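Local atomic coordinates of PUA domain-containing protein (Archaeoglobus fulgidus DSM 4304, PDB entry 2Q07), a protein that probably binds RNA and probably takes part in archaeosine-tRNA biosynthesis, a tRNA modification pathway. Residues A21-P27 with F107-F113; S29-L35 with F113-H119. One frame throughout, in Å; residues are numbered along the deposited sequence.

How the interactions relate
Interactions 1 and 2 are successive levels of one α/β unit within the DUF5591 region of this fragment. Helix 16-24 leads into strand 31-36 and helix 94-111 into strand 115-118, so that 21-27 with 107-113 joins the two helix ends, and 29-35 with 113-119 joins the parallel strands that follow them. F113 belongs to both: its ring edge meets Y25 in interaction 1, while V32 lies over one of its faces in interaction 2. The centres of the contacts are about 12 Å apart, and I108 CG2 packs on V116 CG2 at 3.9 Å, linking helix and sheet. No ligand marks a site in either contact.

Interaction 1: A21-P27 with F107-F113; sequences ALECYKP and FIEKGGF
Y25 and F107 meet through different first torsions: Y25 carries its CG anti to the backbone N (chi1 -171°), whereas F107 has CG anti to its carbonyl carbon (chi1 -79°). The result is an edge-to-face (T-shaped) aromatic pair between the C-terminal ends of two helices, 16-24 and 94-111, that pack against the mixed sheet of an α/β domain. The F107 edge points at the Y25 face, with the planes 85° apart and the ring centroids separated by 5.5 Å. F107 O lies at the Y25 edge, in the ring plane, 3.5 Å from Y25 CE2. L22 CD1 touches F107 CD2, the ring atom that also meets Y25 CD2, and A21 CB packs on F107 CZ. On the sheet side, I63 touches both aromatic residues.

At the outer side, the bent chain of K110 lays its CB against L22 CD1 and then turns its ammonium group to the end of helix 16-24. NZ donates to L22 O over 2.8 Å, within the carbonyl plane, and more weakly to Y25 O at 3.5 Å; a water accepts from NZ and donates to E23 O. This positive charge probably complements the partial negative charge of the helix terminus.

Beyond the rings the two chains close up. P27 CG approaches G111 CA to 3.4 Å, and a CB on G111 would be tight against P27 and would clash with F113. G112, with positive phi, is the first residue to leave helical backbone angles, turning the chain toward F113. A serine in place of Y25 would probably leave a gap between F107, P27 and F113, with the F107 edge deprived of its aromatic partner. The phenol reaches furthest, Y25 OH meeting the F113 ring at its edge, near the ring plane, 3.2 Å from CZ.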
ATOM      1  N   ALA A  21       5.280   5.225  -1.900  1.00 15.84           N
ATOM      2  CA  ALA A  21       3.897   5.373  -1.469  1.00 17.58           C
ATOM      3  C   ALA A  21       3.449   6.806  -1.718  1.00 15.52           C
ATOM      4  O   ALA A  21       2.321   7.050  -2.129  1.00 16.35           O
ATOM      5  CB  ALA A  21       3.756   5.009   0.017  1.00 17.16           C
ATOM      6  N   LEU A  22       4.351   7.753  -1.496  1.00 20.37           N
ATOM      7  CA  LEU A  22       4.035   9.158  -1.695  1.00 21.98           C
ATOM      8  C   LEU A  22       3.711   9.481  -3.150  1.00 22.53           C
ATOM      9  O   LEU A  22       2.840  10.294  -3.421  1.00 21.91           O
ATOM     10  CB  LEU A  22       5.194  10.041  -1.215  1.00 22.11           C
ATOM     11  CG  LEU A  22       4.965  11.557  -1.209  1.00 23.42           C
ATOM     12  CD1 LEU A  22       3.909  11.942  -0.182  1.00 21.99           C
ATOM     13  CD2 LEU A  22       6.283  12.249  -0.889  1.00 23.50           C
ATOM     14  N   GLU A  23       4.401   8.859  -4.098  1.00 25.38           N
ATOM     15  CA  GLU A  23       4.091   9.173  -5.489  1.00 26.64           C
ATOM     16  C   GLU A  23       2.865   8.422  -6.008  1.00 25.04           C
ATOM     17  O   GLU A  23       2.268   8.824  -7.003  1.00 25.85           O
ATOM     18  CB  GLU A  23       5.311   8.941  -6.402  1.00 29.05           C
ATOM     19  CG  GLU A  23       5.835   7.530  -6.500  1.00 34.63           C
ATOM     20  CD  GLU A  23       7.029   7.424  -7.455  1.00 39.50           C
ATOM     21  OE1 GLU A  23       6.873   7.749  -8.653  1.00 41.05           O
ATOM     22  OE2 GLU A  23       8.127   7.019  -7.009  1.00 40.36           O
ATOM     23  N   CYS A  24       2.468   7.360  -5.311  1.00 23.40           N
ATOM     24  CA  CYS A  24       1.308   6.570  -5.726  1.00 21.73           C
ATOM     25  C   CYS A  24       0.034   6.914  -4.949  1.00 19.04           C
ATOM     26  O   CYS A  24      -1.050   6.438  -5.286  1.00 19.26           O
ATOM     27  CB  CYS A  24       1.608   5.073  -5.567  1.00 20.84           C
ATOM     28  SG  CYS A  24       3.062   4.502  -6.498  1.00 25.80           S
ATOM     29  N   TYR A  25       0.176   7.748  -3.925  1.00 16.95           N
ATOM     30  CA  TYR A  25      -0.936   8.139  -3.059  1.00 17.29           C
ATOM     31  C   TYR A  25      -2.012   8.978  -3.741  1.00 17.87           C
ATOM     32  O   TYR A  25      -1.750  10.094  -4.171  1.00 16.42           O
ATOM     33  CB  TYR A  25      -0.377   8.898  -1.853  1.00 16.78           C
ATOM     34  CG  TYR A  25      -1.369   9.182  -0.753  1.00 14.73           C
ATOM     35  CD1 TYR A  25      -2.348   8.247  -0.403  1.00 15.37           C
ATOM     36  CD2 TYR A  25      -1.305  10.371  -0.030  1.00 13.13           C
ATOM     37  CE1 TYR A  25      -3.240   8.493   0.643  1.00 15.77           C
ATOM     38  CE2 TYR A  25      -2.186  10.628   1.013  1.00 14.07           C
ATOM     39  CZ  TYR A  25      -3.150   9.689   1.346  1.00 16.64           C
ATOM     40  OH  TYR A  25      -4.021   9.944   2.379  1.00 16.85           O
ATOM     41  N   LYS A  26      -3.222   8.441  -3.846  1.00 20.49           N
ATOM     42  CA  LYS A  26      -4.313   9.197  -4.468  1.00 22.30           C
ATOM     43  C   LYS A  26      -5.585   9.181  -3.626  1.00 22.19           C
ATOM     44  O   LYS A  26      -6.350   8.221  -3.647  1.00 22.48           O
ATOM     45  CB  LYS A  26      -4.604   8.665  -5.876  1.00 23.39           C
ATOM     46  CG  LYS A  26      -3.359   8.585  -6.755  1.00 28.87           C
ATOM     47  CD  LYS A  26      -3.703   8.243  -8.199  1.00 32.44           C
ATOM     48  CE  LYS A  26      -2.448   7.918  -9.000  1.00 34.50           C
ATOM     49  NZ  LYS A  26      -1.742   6.701  -8.464  1.00 36.24           N
ATOM     50  N   PRO A  27      -5.822  10.261  -2.872  1.00 21.71           N
ATOM     51  CA  PRO A  27      -6.997  10.411  -2.005  1.00 21.95           C
ATOM     52  C   PRO A  27      -8.321  10.395  -2.766  1.00 21.66           C
ATOM     53  O   PRO A  27      -8.363  10.617  -3.976  1.00 20.59           O
ATOM     54  CB  PRO A  27      -6.756  11.763  -1.331  1.00 21.94           C
ATOM     55  CG  PRO A  27      -5.264  11.865  -1.297  1.00 22.30           C
ATOM     56  CD  PRO A  27      -4.882  11.380  -2.673  1.00 22.17           C
ATOM     57  N   PHE A 107       2.530  13.434   3.155  1.00 16.58           N
ATOM     58  CA  PHE A 107       1.303  12.765   2.731  1.00 14.40           C
ATOM     59  C   PHE A 107       0.099  13.708   2.774  1.00 10.91           C
ATOM     60  O   PHE A 107      -0.764  13.666   1.904  1.00  9.17           O
ATOM     61  CB  PHE A 107       1.033  11.540   3.606  1.00 15.21           C
ATOM     62  CG  PHE A 107       1.863  10.339   3.238  1.00 13.75           C
ATOM     63  CD1 PHE A 107       2.831   9.851   4.108  1.00 15.58           C
ATOM     64  CD2 PHE A 107       1.657   9.681   2.032  1.00 14.41           C
ATOM     65  CE1 PHE A 107       3.577   8.724   3.786  1.00 21.18           C
ATOM     66  CE2 PHE A 107       2.401   8.546   1.697  1.00 16.80           C
ATOM     67  CZ  PHE A 107       3.361   8.068   2.573  1.00 19.11           C
ATOM     68  N   ILE A 108       0.044  14.556   3.793  1.00 10.97           N
ATOM     69  CA  ILE A 108      -1.050  15.507   3.926  1.00 11.62           C
ATOM     70  C   ILE A 108      -1.008  16.504   2.763  1.00 13.90           C
ATOM     71  O   ILE A 108      -2.031  16.798   2.147  1.00 12.05           O
ATOM     72  CB  ILE A 108      -0.943  16.289   5.249  1.00 11.28           C
ATOM     73  CG1 ILE A 108      -1.327  15.384   6.418  1.00 12.10           C
ATOM     74  CG2 ILE A 108      -1.832  17.550   5.203  1.00  9.39           C
ATOM     75  CD1 ILE A 108      -1.143  16.074   7.774  1.00 12.64           C
ATOM     76  N   GLU A 109       0.178  17.020   2.462  1.00 13.72           N
ATOM     77  CA  GLU A 109       0.313  17.985   1.376  1.00 18.30           C
ATOM     78  C   GLU A 109       0.151  17.343  -0.010  1.00 20.48           C
ATOM     79  O   GLU A 109      -0.423  17.941  -0.915  1.00 18.88           O
ATOM     80  CB  GLU A 109       1.643  18.739   1.525  1.00 17.31           C
ATOM     81  CG  GLU A 109       1.608  19.675   2.748  1.00 19.88           C
ATOM     82  CD  GLU A 109       2.789  20.634   2.861  1.00 24.47           C
ATOM     83  OE1 GLU A 109       2.549  21.798   3.256  1.00 20.64           O
ATOM     84  OE2 GLU A 109       3.946  20.238   2.570  1.00 26.29           O
ATOM     85  N   LYS A 110       0.634  16.115  -0.167  1.00 23.56           N
ATOM     86  CA  LYS A 110       0.487  15.409  -1.437  1.00 26.30           C
ATOM     87  C   LYS A 110      -0.996  15.116  -1.659  1.00 25.62           C
ATOM     88  O   LYS A 110      -1.499  15.195  -2.777  1.00 27.26           O
ATOM     89  CB  LYS A 110       1.266  14.085  -1.420  1.00 27.30           C
ATOM     90  CG  LYS A 110       0.922  13.150  -2.591  1.00 30.44           C
ATOM     91  CD  LYS A 110       1.345  13.752  -3.927  1.00 30.94           C
ATOM     92  CE  LYS A 110       0.746  12.991  -5.119  1.00 32.80           C
ATOM     93  NZ  LYS A 110       1.207  11.574  -5.229  1.00 30.31           N
ATOM     94  N   GLY A 111      -1.689  14.768  -0.580  1.00 25.95           N
ATOM     95  CA  GLY A 111      -3.106  14.468  -0.667  1.00 23.96           C
ATOM     96  C   GLY A 111      -3.960  15.695  -0.936  1.00 24.28           C
ATOM     97  O   GLY A 111      -5.110  15.575  -1.366  1.00 23.47           O
ATOM     98  N   GLY A 112      -3.400  16.874  -0.681  1.00 21.53           N
ATOM     99  CA  GLY A 112      -4.119  18.117  -0.909  1.00 21.49           C
ATOM    100  C   GLY A 112      -5.400  18.261  -0.106  1.00 21.94           C
ATOM    101  O   GLY A 112      -6.363  18.866  -0.573  1.00 20.54           O
ATOM    102  N   PHE A 113      -5.407  17.715   1.106  1.00 20.57           N
ATOM    103  CA  PHE A 113      -6.578  17.782   1.971  1.00 19.84           C
ATOM    104  C   PHE A 113      -6.863  19.207   2.444  1.00 21.11           C
ATOM    105  O   PHE A 113      -5.945  20.004   2.652  1.00 18.30           O
ATOM    106  CB  PHE A 113      -6.388  16.877   3.190  1.00 16.48           C
ATOM    107  CG  PHE A 113      -6.056  15.449   2.846  1.00 15.03           C
ATOM    108  CD1 PHE A 113      -4.755  14.964   3.010  1.00 13.68           C
ATOM    109  CD2 PHE A 113      -7.037  14.592   2.363  1.00 10.84           C
ATOM    110  CE1 PHE A 113      -4.437  13.637   2.694  1.00 10.38           C
ATOM    111  CE2 PHE A 113      -6.739  13.267   2.044  1.00 16.07           C
ATOM    112  CZ  PHE A 113      -5.432  12.788   2.210  1.00 17.10           C
TER
HETATM  113  O   HOH W   1       2.903  11.405  -7.505  1.00 28.10           O

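Interaction 2: S29-L35 with F113-H119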
ATOM      1  N   SER A  29     -11.007  11.770  -0.869  1.00 21.80           N
ATOM      2  CA  SER A  29     -11.716  12.718  -0.004  1.00 20.24           C
ATOM      3  C   SER A  29     -10.892  13.985   0.210  1.00 19.24           C
ATOM      4  O   SER A  29      -9.686  13.989  -0.004  1.00 19.45           O
ATOM      5  CB  SER A  29     -11.991  12.050   1.352  1.00 19.45           C
ATOM      6  OG  SER A  29     -12.522  12.960   2.306  1.00 18.79           O
ATOM      7  N   ASP A  30     -11.548  15.055   0.647  1.00 19.62           N
ATOM      8  CA  ASP A  30     -10.868  16.317   0.900  1.00 18.74           C
ATOM      9  C   ASP A  30     -10.511  16.395   2.380  1.00 16.81           C
ATOM     10  O   ASP A  30      -9.877  17.349   2.832  1.00 14.02           O
ATOM     11  CB  ASP A  30     -11.772  17.490   0.520  1.00 23.51           C
ATOM     12  CG  ASP A  30     -13.031  17.556   1.367  1.00 26.92           C
ATOM     13  OD1 ASP A  30     -13.531  16.498   1.791  1.00 29.37           O
ATOM     14  OD2 ASP A  30     -13.535  18.670   1.602  1.00 32.81           O
ATOM     15  N   THR A  31     -10.929  15.381   3.130  1.00 13.77           N
ATOM     16  CA  THR A  31     -10.652  15.310   4.560  1.00 14.37           C
ATOM     17  C   THR A  31      -9.855  14.044   4.870  1.00 15.10           C
ATOM     18  O   THR A  31     -10.085  12.998   4.271  1.00 13.55           O
ATOM     19  CB  THR A  31     -11.969  15.296   5.380  1.00 15.32           C
ATOM     20  OG1 THR A  31     -12.644  16.545   5.204  1.00 16.68           O
ATOM     21  CG2 THR A  31     -11.691  15.086   6.865  1.00 15.72           C
ATOM     22  N   VAL A  32      -8.899  14.143   5.789  1.00 15.58           N
ATOM     23  CA  VAL A  32      -8.120  12.971   6.168  1.00 14.05           C
ATOM     24  C   VAL A  32      -8.169  12.768   7.680  1.00 14.96           C
ATOM     25  O   VAL A  32      -7.952  13.704   8.455  1.00 16.45           O
ATOM     26  CB  VAL A  32      -6.641  13.075   5.724  1.00 14.45           C
ATOM     27  CG1 VAL A  32      -5.965  14.277   6.384  1.00 14.64           C
ATOM     28  CG2 VAL A  32      -5.905  11.792   6.091  1.00 10.76           C
ATOM     29  N   LEU A  33      -8.461  11.539   8.085  1.00 13.85           N
ATOM     30  CA  LEU A  33      -8.537  11.167   9.489  1.00 12.37           C
ATOM     31  C   LEU A  33      -7.210  10.556   9.962  1.00 12.76           C
ATOM     32  O   LEU A  33      -6.713   9.592   9.362  1.00 11.91           O
ATOM     33  CB  LEU A  33      -9.667  10.151   9.674  1.00 10.56           C
ATOM     34  CG  LEU A  33      -9.865   9.568  11.066  1.00  8.80           C
ATOM     35  CD1 LEU A  33     -10.198  10.685  12.037  1.00  8.17           C
ATOM     36  CD2 LEU A  33     -10.980   8.524  11.012  1.00 11.20           C
ATOM     37  N   LEU A  34      -6.629  11.113  11.022  1.00 14.17           N
ATOM     38  CA  LEU A  34      -5.380  10.583  11.563  1.00 13.22           C
ATOM     39  C   LEU A  34      -5.714   9.676  12.750  1.00 14.87           C
ATOM     40  O   LEU A  34      -6.508  10.043  13.628  1.00 14.36           O
ATOM     41  CB  LEU A  34      -4.444  11.723  11.997  1.00 18.80           C
ATOM     42  CG  LEU A  34      -4.178  12.821  10.958  1.00 16.79           C
ATOM     43  CD1 LEU A  34      -3.158  13.811  11.506  1.00 19.56           C
ATOM     44  CD2 LEU A  34      -3.677  12.200   9.658  1.00 19.12           C
ATOM     45  N   LEU A  35      -5.097   8.497  12.769  1.00 12.62           N
ATOM     46  CA  LEU A  35      -5.341   7.504  13.796  1.00 13.37           C
ATOM     47  C   LEU A  35      -4.064   6.931  14.410  1.00 14.07           C
ATOM     48  O   LEU A  35      -2.997   6.958  13.804  1.00 11.05           O
ATOM     49  CB  LEU A  35      -6.170   6.361  13.205  1.00 13.47           C
ATOM     50  CG  LEU A  35      -7.529   6.767  12.639  1.00 11.98           C
ATOM     51  CD1 LEU A  35      -8.093   5.642  11.791  1.00 11.60           C
ATOM     52  CD2 LEU A  35      -8.455   7.120  13.794  1.00 10.12           C
ATOM     53  N   PHE A 113      -5.407  17.715   1.106  1.00 20.57           N
ATOM     54  CA  PHE A 113      -6.578  17.782   1.971  1.00 19.84           C
ATOM     55  C   PHE A 113      -6.863  19.207   2.444  1.00 21.11           C
ATOM     56  O   PHE A 113      -5.945  20.004   2.652  1.00 18.30           O
ATOM     57  CB  PHE A 113      -6.388  16.877   3.190  1.00 16.48           C
ATOM     58  CG  PHE A 113      -6.056  15.449   2.846  1.00 15.03           C
ATOM     59  CD1 PHE A 113      -4.755  14.964   3.010  1.00 13.68           C
ATOM     60  CD2 PHE A 113      -7.037  14.592   2.363  1.00 10.84           C
ATOM     61  CE1 PHE A 113      -4.437  13.637   2.694  1.00 10.38           C
ATOM     62  CE2 PHE A 113      -6.739  13.267   2.044  1.00 16.07           C
ATOM     63  CZ  PHE A 113      -5.432  12.788   2.210  1.00 17.10           C
ATOM     64  N   ARG A 114      -8.143  19.525   2.608  1.00 19.40           N
ATOM     65  CA  ARG A 114      -8.521  20.852   3.081  1.00 21.07           C
ATOM     66  C   ARG A 114      -8.671  20.810   4.593  1.00 19.83           C
ATOM     67  O   ARG A 114      -8.643  21.840   5.253  1.00 18.75           O
ATOM     68  CB  ARG A 114      -9.840  21.310   2.457  1.00 23.61           C
ATOM     69  CG  ARG A 114     -11.046  20.437   2.800  1.00 30.02           C
ATOM     70  CD  ARG A 114     -12.355  21.181   2.506  1.00 31.00           C
ATOM     71  NE  ARG A 114     -13.048  21.546   3.736  1.00 32.78           N
ATOM     72  CZ  ARG A 114     -13.840  20.725   4.419  1.00 32.92           C
ATOM     73  NH1 ARG A 114     -14.053  19.492   3.985  1.00 32.76           N
ATOM     74  NH2 ARG A 114     -14.401  21.130   5.547  1.00 30.82           N
ATOM     75  N   LYS A 115      -8.825  19.604   5.133  1.00 19.07           N
ATOM     76  CA  LYS A 115      -8.980  19.437   6.569  1.00 19.50           C
ATOM     77  C   LYS A 115      -8.343  18.146   7.086  1.00 18.12           C
ATOM     78  O   LYS A 115      -8.432  17.092   6.455  1.00 15.65           O
ATOM     79  CB  LYS A 115     -10.467  19.464   6.940  1.00 20.07           C
ATOM     80  CG  LYS A 115     -10.712  19.621   8.433  1.00 22.91           C
ATOM     81  CD  LYS A 115     -11.330  18.378   9.026  1.00 23.33           C
ATOM     82  CE  LYS A 115     -12.808  18.287   8.682  1.00 24.42           C
ATOM     83  NZ  LYS A 115     -13.597  19.265   9.475  1.00 24.98           N
ATOM     84  N   VAL A 116      -7.691  18.253   8.237  1.00 16.26           N
ATOM     85  CA  VAL A 116      -7.033  17.129   8.884  1.00 16.11           C
ATOM     86  C   VAL A 116      -7.687  16.924  10.254  1.00 17.58           C
ATOM     87  O   VAL A 116      -7.645  17.816  11.098  1.00 18.38           O
ATOM     88  CB  VAL A 116      -5.512  17.418   9.104  1.00 16.47           C
ATOM     89  CG1 VAL A 116      -4.857  16.281   9.898  1.00 14.88           C
ATOM     90  CG2 VAL A 116      -4.815  17.612   7.781  1.00 14.54           C
ATOM     91  N   VAL A 117      -8.319  15.768  10.460  1.00 16.98           N
ATOM     92  CA  VAL A 117      -8.929  15.456  11.742  1.00 16.41           C
ATOM     93  C   VAL A 117      -7.986  14.531  12.503  1.00 16.66           C
ATOM     94  O   VAL A 117      -7.859  13.346  12.173  1.00 16.88           O
ATOM     95  CB  VAL A 117     -10.283  14.725  11.591  1.00 17.23           C
ATOM     96  CG1 VAL A 117     -10.878  14.507  12.954  1.00 15.80           C
ATOM     97  CG2 VAL A 117     -11.219  15.520  10.714  1.00 14.56           C
ATOM     98  N   ALA A 118      -7.330  15.072  13.521  1.00 13.71           N
ATOM     99  CA  ALA A 118      -6.389  14.299  14.320  1.00 14.42           C
ATOM    100  C   ALA A 118      -7.069  13.549  15.464  1.00 14.87           C
ATOM    101  O   ALA A 118      -7.273  14.104  16.537  1.00 15.09           O
ATOM    102  CB  ALA A 118      -5.311  15.220  14.873  1.00 12.93           C
ATOM    103  N   HIS A 119      -7.412  12.285  15.240  1.00 13.66           N
ATOM    104  CA  HIS A 119      -8.055  11.508  16.286  1.00 16.10           C
ATOM    105  C   HIS A 119      -7.004  10.689  17.013  1.00 16.06           C
ATOM    106  O   HIS A 119      -6.967   9.461  16.917  1.00 18.31           O
ATOM    107  CB  HIS A 119      -9.120  10.581  15.716  1.00 12.02           C
ATOM    108  CG  HIS A 119     -10.143  10.169  16.725  1.00 14.43           C
ATOM    109  ND1 HIS A 119     -11.084  11.042  17.228  1.00 17.05           N
ATOM    110  CD2 HIS A 119     -10.344   8.993  17.363  1.00 13.66           C
ATOM    111  CE1 HIS A 119     -11.820  10.423  18.132  1.00 16.07           C
ATOM    112  NE2 HIS A 119     -11.391   9.179  18.234  1.00 15.72           N
TER
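V32 stands over the face of the F113 ring, with CB 3.5 Å from the centroid and only 3° off the ring normal, a nearly centred CH-pi contact. Its CG1 reaches back to V116 CG2 on the same face of the sheet. Further along, L34 CD1 presses on V116 CG1 at 3.4 Å, tighter than usual for two carbons, and also touches A118 CB. On the opposite face, T31 CG2 packs on V117 CG2 and L33 CD1 on V117 CG1.

At the solvent-facing start of the pair, D30 and R114, each with CG between backbone N and carbonyl carbon, run alongside each other. R114 NH1 donates to D30 OD2 over 2.6 Å in a salt bridge; the carboxylate oxygen lies close to the guanidinium plane but is itself met from above the carboxylate plane. D30 O accepts from R114 N and, weakly, from K115 N.

The strand side chains are held in register by parallel strands 31-36 and 115-118, neighbours inside a five-stranded mixed sheet. V32 N bonds to K115 O, V117 N to V32 O at 2.9 Å, and L34 N to V117 O at 2.8 Å, with an N-H...O angle of 178°. S29 OG accepts from T31 N in an ST turn.

Strands 61-65 and 138-141 flank the pair, and L156 of helix 150-160 touches both L33 and V117. H119 bonds to V147 O and T142 OG1. Mostly aliphatic groups and the F113 ring thus fill the two faces, K115 NZ pairing with E159, while the D30-R114 ion pair lies exposed, where solvent would probably weaken it.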